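Local coordinates for chitin elicitor receptor kinase 1 (Arabidopsis thaliana, PDB 4EBY), which probably senses fungal chitin at the plant cell surface through its LysM ectodomain and, on chitin-induced dimerization, activates immune signalling, at residues F140-L154 with N176-D190. Residues are numbered along the deposited sequence; the frame is centred on the assembly and turned at random.
Sequences FGLFVTYPLRPEDSL and NFNSGNGIVYVPGRD. With NAG (2-acetamido-2-deoxy-beta-D-glucopyranose), chain C.
L148 reaches into the loop of N176-G182 with both methyls: CD2 lies 3.7 Å from F177 O and also packs on V184 CG2 of the strand, while CD1 rests against the carbonyl oxygens of N176 and N181. Beyond it, L154 sets CD1 over the centre of the F177 ring, 3.7 Å from the centroid and 8° off the normal, a face-on CH-pi contact. V184 CG1 meets the opposite ring face, nearer its rim, so F177 is sandwiched between the two segments' aliphatic groups. L154 reaches the ring because its CG stands anti to the backbone N (chi1 -180°). At the other end, P187 packs CG over one face of F140, and CB closes to 3.5 Å from F140 CD1.

Strands 143-147 and 183-187 join these ends. Their directions differ by 151°, and the hydrogen-bonded antiparallel pairs V144-V186 and Y146-V184 each exchange two backbone bonds; G188 N to L142 O and L148 N to G182 O extend the ladder. T145 and Y185 project together from one face, with T145 OG1 at the ring edge, but that hydroxyl is bonded to N128 O. Water bridges the loops, one molecule donating to both L148 O and G182 O.

In the second shell, D152 OD1 accepts from Y146 OH at 2.8 Å, above the carboxylate plane, tying the turn to the strand, while OD2 accepts from R149 N at 2.8 Å, inside the turn. R60 adds a salt bridge to D152. E151 OE2 holds R149 NE at 2.8 Å, nearly in the guanidinium plane, and R149 NH1 donates to NAG O7 at 2.9 Å. Helices 154-161 and 165-171 lie between the paired strands in sequence, giving the βααβ arrangement of a LysM domain, here with R149 contributing to a glycan pocket.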
loop_
_atom_site.group_PDB
_atom_site.type_symbol
_atom_site.label_atom_id
_atom_site.label_comp_id
_atom_site.label_asym_id
_atom_site.label_seq_id
_atom_site.Cartn_x
_atom_site.Cartn_y
_atom_site.Cartn_z
ATOM N N PHE A 140 16.266 -3.759 8.033
ATOM C CA PHE A 140 14.954 -3.254 7.602
ATOM C C PHE A 140 13.806 -4.112 8.085
ATOM O O PHE A 140 13.777 -5.317 7.832
ATOM C CB PHE A 140 14.881 -3.137 6.076
ATOM C CG PHE A 140 16.026 -2.363 5.470
ATOM C CD1 PHE A 140 16.087 -0.989 5.595
ATOM C CD2 PHE A 140 17.030 -3.020 4.772
ATOM C CE1 PHE A 140 17.133 -0.266 5.056
ATOM C CE2 PHE A 140 18.082 -2.306 4.221
ATOM C CZ PHE A 140 18.130 -0.921 4.362
ATOM N N GLY A 141 12.843 -3.473 8.757
ATOM C CA GLY A 141 11.705 -4.189 9.300
ATOM C C GLY A 141 10.385 -3.487 9.020
ATOM O O GLY A 141 9.349 -3.925 9.510
ATOM N N LEU A 142 10.428 -2.407 8.247
ATOM C CA LEU A 142 9.216 -1.674 7.865
ATOM C C LEU A 142 9.251 -1.526 6.357
ATOM O O LEU A 142 10.256 -1.069 5.797
ATOM C CB LEU A 142 9.193 -0.285 8.526
ATOM C CG LEU A 142 8.069 0.632 8.037
ATOM C CD1 LEU A 142 6.702 0.053 8.405
ATOM C CD2 LEU A 142 8.204 2.012 8.670
ATOM N N PHE A 143 8.167 -1.934 5.700
ATOM C CA PHE A 143 8.140 -2.033 4.240
ATOM C C PHE A 143 6.961 -1.352 3.613
ATOM O O PHE A 143 5.845 -1.404 4.147
ATOM C CB PHE A 143 8.182 -3.496 3.788
ATOM C CG PHE A 143 9.537 -4.101 3.972
ATOM C CD1 PHE A 143 10.411 -4.188 2.903
ATOM C CD2 PHE A 143 9.965 -4.486 5.227
ATOM C CE1 PHE A 143 11.710 -4.679 3.092
ATOM C CE2 PHE A 143 11.239 -4.962 5.433
ATOM C CZ PHE A 143 12.109 -5.086 4.361
ATOM N N VAL A 144 7.237 -0.729 2.475
ATOM C CA VAL A 144 6.216 -0.078 1.663
ATOM C C VAL A 144 5.758 -1.072 0.613
ATOM O O VAL A 144 6.571 -1.641 -0.122
ATOM C CB VAL A 144 6.768 1.155 0.918
ATOM C CG1 VAL A 144 5.660 1.849 0.133
ATOM C CG2 VAL A 144 7.436 2.154 1.891
ATOM N N THR A 145 4.455 -1.297 0.558
ATOM C CA THR A 145 3.847 -2.017 -0.541
ATOM C C THR A 145 3.687 -1.010 -1.681
ATOM O O THR A 145 2.880 -0.068 -1.603
ATOM C CB THR A 145 2.484 -2.555 -0.096
ATOM O OG1 THR A 145 2.696 -3.505 0.960
ATOM C CG2 THR A 145 1.771 -3.241 -1.243
ATOM N N TYR A 146 4.484 -1.195 -2.725
ATOM C CA TYR A 146 4.703 -0.162 -3.724
ATOM C C TYR A 146 4.262 -0.648 -5.095
ATOM O O TYR A 146 4.935 -1.455 -5.719
ATOM C CB TYR A 146 6.208 0.201 -3.724
ATOM C CG TYR A 146 6.604 1.356 -4.620
ATOM C CD1 TYR A 146 6.845 2.613 -4.088
ATOM C CD2 TYR A 146 6.784 1.175 -5.990
ATOM C CE1 TYR A 146 7.237 3.673 -4.888
ATOM C CE2 TYR A 146 7.171 2.242 -6.806
ATOM C CZ TYR A 146 7.391 3.486 -6.237
ATOM O OH TYR A 146 7.787 4.561 -7.004
ATOM N N PRO A 147 3.095 -0.197 -5.572
ATOM C CA PRO A 147 2.690 -0.599 -6.926
ATOM C C PRO A 147 3.531 0.131 -7.985
ATOM O O PRO A 147 3.642 1.366 -7.975
ATOM C CB PRO A 147 1.207 -0.163 -6.990
ATOM C CG PRO A 147 0.789 -0.023 -5.527
ATOM C CD PRO A 147 2.023 0.526 -4.858
ATOM N N LEU A 148 4.136 -0.651 -8.878
ATOM C CA LEU A 148 5.008 -0.120 -9.926
ATOM C C LEU A 148 4.230 0.632 -10.991
ATOM O O LEU A 148 3.139 0.214 -11.388
ATOM C CB LEU A 148 5.782 -1.256 -10.595
ATOM C CG LEU A 148 6.848 -1.952 -9.747
ATOM C CD1 LEU A 148 7.432 -3.150 -10.513
ATOM C CD2 LEU A 148 7.959 -0.976 -9.334
ATOM N N ARG A 149 4.814 1.736 -11.450
ATOM C CA ARG A 149 4.269 2.501 -12.572
ATOM C C ARG A 149 5.295 2.580 -13.688
ATOM O O ARG A 149 6.478 2.331 -13.464
ATOM C CB ARG A 149 3.879 3.896 -12.111
ATOM C CG ARG A 149 2.621 3.873 -11.243
ATOM C CD ARG A 149 2.176 5.266 -10.830
ATOM N NE ARG A 149 2.136 6.125 -12.000
ATOM C CZ ARG A 149 1.110 6.202 -12.835
ATOM N NH1 ARG A 149 0.002 5.511 -12.603
ATOM N NH2 ARG A 149 1.194 6.987 -13.901
ATOM N N PRO A 150 4.841 2.920 -14.904
ATOM C CA PRO A 150 5.745 2.902 -16.062
ATOM C C PRO A 150 6.979 3.787 -15.891
ATOM O O PRO A 150 8.024 3.487 -16.482
ATOM C CB PRO A 150 4.851 3.409 -17.199
ATOM C CG PRO A 150 3.486 2.960 -16.804
ATOM C CD PRO A 150 3.444 3.168 -15.306
ATOM N N GLU A 151 6.879 4.837 -15.084
ATOM C CA GLU A 151 7.998 5.742 -14.896
ATOM C C GLU A 151 9.032 5.226 -13.890
ATOM O O GLU A 151 10.137 5.758 -13.812
ATOM C CB GLU A 151 7.517 7.151 -14.514
ATOM C CG GLU A 151 6.842 7.261 -13.153
ATOM C CD GLU A 151 5.341 7.028 -13.195
ATOM O OE1 GLU A 151 4.815 6.527 -14.215
ATOM O OE2 GLU A 151 4.681 7.351 -12.187
ATOM N N ASP A 152 8.683 4.186 -13.134
ATOM C CA ASP A 152 9.618 3.617 -12.154
ATOM C C ASP A 152 10.667 2.712 -12.776
ATOM O O ASP A 152 10.417 2.066 -13.783
ATOM C CB ASP A 152 8.866 2.777 -11.123
ATOM C CG ASP A 152 7.969 3.601 -10.233
ATOM O OD1 ASP A 152 8.428 4.630 -9.700
ATOM O OD2 ASP A 152 6.798 3.206 -10.058
ATOM N N SER A 153 11.836 2.652 -12.136
ATOM C CA SER A 153 12.864 1.679 -12.474
ATOM C C SER A 153 13.591 1.264 -11.195
ATOM O O SER A 153 13.407 1.879 -10.137
ATOM C CB SER A 153 13.855 2.256 -13.493
ATOM O OG SER A 153 14.498 3.400 -12.968
ATOM N N LEU A 154 14.419 0.222 -11.284
ATOM C CA LEU A 154 15.182 -0.178 -10.116
ATOM C C LEU A 154 16.066 0.975 -9.642
ATOM O O LEU A 154 16.090 1.303 -8.461
ATOM C CB LEU A 154 16.031 -1.412 -10.412
ATOM C CG LEU A 154 16.863 -1.898 -9.225
ATOM C CD1 LEU A 154 15.956 -2.287 -8.052
ATOM C CD2 LEU A 154 17.728 -3.061 -9.659
ATOM N N ASN A 176 11.187 -7.567 -12.421
ATOM C CA ASN A 176 11.693 -6.443 -13.213
ATOM C C ASN A 176 11.045 -5.138 -12.722
ATOM O O ASN A 176 9.835 -4.922 -12.908
ATOM C CB ASN A 176 11.348 -6.682 -14.677
ATOM C CG ASN A 176 11.691 -5.501 -15.565
ATOM O OD1 ASN A 176 12.414 -4.584 -15.165
ATOM N ND2 ASN A 176 11.172 -5.524 -16.792
ATOM N N PHE A 177 11.841 -4.292 -12.073
ATOM C CA PHE A 177 11.319 -3.058 -11.473
ATOM C C PHE A 177 10.883 -2.035 -12.516
ATOM O O PHE A 177 10.337 -0.976 -12.165
ATOM C CB PHE A 177 12.367 -2.416 -10.561
ATOM C CG PHE A 177 12.404 -2.978 -9.158
ATOM C CD1 PHE A 177 12.185 -2.157 -8.069
ATOM C CD2 PHE A 177 12.703 -4.315 -8.931
ATOM C CE1 PHE A 177 12.248 -2.653 -6.772
ATOM C CE2 PHE A 177 12.758 -4.821 -7.636
ATOM C CZ PHE A 177 12.534 -3.987 -6.555
ATOM N N ASN A 178 11.137 -2.330 -13.785
ATOM C CA ASN A 178 10.719 -1.449 -14.872
ATOM C C ASN A 178 9.487 -1.972 -15.622
ATOM O O ASN A 178 9.124 -1.450 -16.676
ATOM C CB ASN A 178 11.874 -1.237 -15.852
ATOM C CG ASN A 178 11.615 -0.096 -16.820
ATOM O OD1 ASN A 178 11.104 0.960 -16.436
ATOM N ND2 ASN A 178 11.952 -0.310 -18.089
ATOM N N SER A 179 8.827 -2.987 -15.074
ATOM C CA SER A 179 7.723 -3.614 -15.795
ATOM C C SER A 179 6.446 -2.785 -15.776
ATOM O O SER A 179 5.550 -3.028 -16.580
ATOM C CB SER A 179 7.429 -5.021 -15.269
ATOM O OG SER A 179 7.038 -4.980 -13.910
ATOM N N GLY A 180 6.354 -1.838 -14.846
ATOM C CA GLY A 180 5.229 -0.918 -14.809
ATOM C C GLY A 180 3.934 -1.509 -14.287
ATOM O O GLY A 180 2.870 -0.908 -14.440
ATOM N N ASN A 181 4.008 -2.687 -13.684
ATOM C CA ASN A 181 2.821 -3.282 -13.082
ATOM C C ASN A 181 3.126 -4.197 -11.900
ATOM O O ASN A 181 4.280 -4.579 -11.671
ATOM C CB ASN A 181 1.944 -3.975 -14.130
ATOM C CG ASN A 181 2.671 -5.066 -14.864
ATOM O OD1 ASN A 181 3.112 -6.043 -14.263
ATOM N ND2 ASN A 181 2.794 -4.917 -16.178
ATOM N N GLY A 182 2.101 -4.517 -11.123
ATOM C CA GLY A 182 2.291 -5.304 -9.919
ATOM C C GLY A 182 2.969 -4.514 -8.817
ATOM O O GLY A 182 3.071 -3.288 -8.887
ATOM N N ILE A 183 3.403 -5.225 -7.782
ATOM C CA ILE A 183 3.875 -4.615 -6.551
ATOM C C ILE A 183 5.309 -5.061 -6.250
ATOM O O ILE A 183 5.729 -6.192 -6.585
ATOM C CB ILE A 183 2.952 -5.027 -5.397
ATOM C CG1 ILE A 183 1.698 -4.125 -5.402
ATOM C CG2 ILE A 183 3.653 -4.944 -4.061
ATOM C CD1 ILE A 183 0.574 -4.685 -4.599
ATOM N N VAL A 184 6.060 -4.166 -5.618
ATOM C CA VAL A 184 7.351 -4.541 -5.019
ATOM C C VAL A 184 7.337 -4.033 -3.583
ATOM O O VAL A 184 6.569 -3.132 -3.254
ATOM C CB VAL A 184 8.571 -3.958 -5.761
ATOM C CG1 VAL A 184 8.741 -4.617 -7.139
ATOM C CG2 VAL A 184 8.508 -2.419 -5.839
ATOM N N TYR A 185 8.177 -4.630 -2.737
ATOM C CA TYR A 185 8.291 -4.221 -1.344
ATOM C C TYR A 185 9.590 -3.443 -1.158
ATOM O O TYR A 185 10.670 -3.932 -1.502
ATOM C CB TYR A 185 8.272 -5.445 -0.433
ATOM C CG TYR A 185 7.007 -6.260 -0.566
ATOM C CD1 TYR A 185 5.794 -5.766 -0.121
ATOM C CD2 TYR A 185 7.035 -7.528 -1.128
ATOM C CE1 TYR A 185 4.639 -6.501 -0.244
ATOM C CE2 TYR A 185 5.893 -8.272 -1.249
ATOM C CZ TYR A 185 4.697 -7.753 -0.804
ATOM O OH TYR A 185 3.549 -8.501 -0.926
ATOM N N VAL A 186 9.468 -2.227 -0.630
ATOM C CA VAL A 186 10.602 -1.305 -0.505
ATOM C C VAL A 186 10.728 -0.904 0.962
ATOM O O VAL A 186 9.748 -0.462 1.546
ATOM C CB VAL A 186 10.304 -0.030 -1.332
ATOM C CG1 VAL A 186 11.431 1.020 -1.172
ATOM C CG2 VAL A 186 10.050 -0.393 -2.815
ATOM N N PRO A 187 11.922 -1.036 1.572
ATOM C CA PRO A 187 12.042 -0.601 2.975
ATOM C C PRO A 187 11.590 0.831 3.155
ATOM O O PRO A 187 11.883 1.686 2.315
ATOM C CB PRO A 187 13.557 -0.683 3.235
ATOM C CG PRO A 187 14.024 -1.771 2.325
ATOM C CD PRO A 187 13.184 -1.616 1.061
ATOM N N GLY A 188 10.839 1.079 4.223
ATOM C CA GLY A 188 10.379 2.426 4.523
ATOM C C GLY A 188 10.921 2.956 5.830
ATOM O O GLY A 188 11.446 2.217 6.663
ATOM N N ARG A 189 10.755 4.266 6.003
ATOM C CA ARG A 189 11.278 4.992 7.156
ATOM C C ARG A 189 10.182 5.308 8.160
ATOM O O ARG A 189 9.001 5.381 7.813
ATOM C CB ARG A 189 11.905 6.301 6.680
ATOM C CG ARG A 189 13.079 6.111 5.744
ATOM C CD ARG A 189 13.519 7.435 5.148
ATOM N NE ARG A 189 14.527 7.284 4.101
ATOM C CZ ARG A 189 15.835 7.267 4.326
ATOM N NH1 ARG A 189 16.297 7.369 5.566
ATOM N NH2 ARG A 189 16.688 7.149 3.314
ATOM N N ASP A 190 10.570 5.507 9.413
ATOM C CA ASP A 190 9.626 5.947 10.429
ATOM C C ASP A 190 9.417 7.463 10.259
ATOM O O ASP A 190 10.028 8.061 9.376
ATOM C CB ASP A 190 10.105 5.520 11.828
ATOM C CG ASP A 190 11.322 6.306 12.317
ATOM O OD1 ASP A 190 11.677 7.348 11.723
ATOM O OD2 ASP A 190 11.917 5.870 13.326
HETATM C C1 NAG C . -3.235 1.140 -11.933
HETATM C C2 NAG C . -2.990 2.641 -12.140
HETATM C C3 NAG C . -3.620 3.117 -13.454
HETATM C C4 NAG C . -3.284 2.206 -14.630
HETATM C C5 NAG C . -3.445 0.738 -14.244
HETATM C C6 NAG C . -2.985 -0.207 -15.351
HETATM C C7 NAG C . -2.914 4.310 -10.342
HETATM C C8 NAG C . -3.683 5.115 -9.317
HETATM N N2 NAG C . -3.575 3.382 -11.043
HETATM O O3 NAG C . -3.234 4.450 -13.752
HETATM O O4 NAG C . -4.164 2.496 -15.699
HETATM O O5 NAG C . -2.705 0.462 -13.068
HETATM O O6 NAG C . -1.611 0.018 -15.598
HETATM O O7 NAG C . -1.711 4.517 -10.497
HETATM O O HOH W 1 1.253 -1.446 -10.213
HETATM O O HOH W 2 7.979 -0.101 -13.324
HETATM O O HOH W 3 7.983 0.859 -17.585
#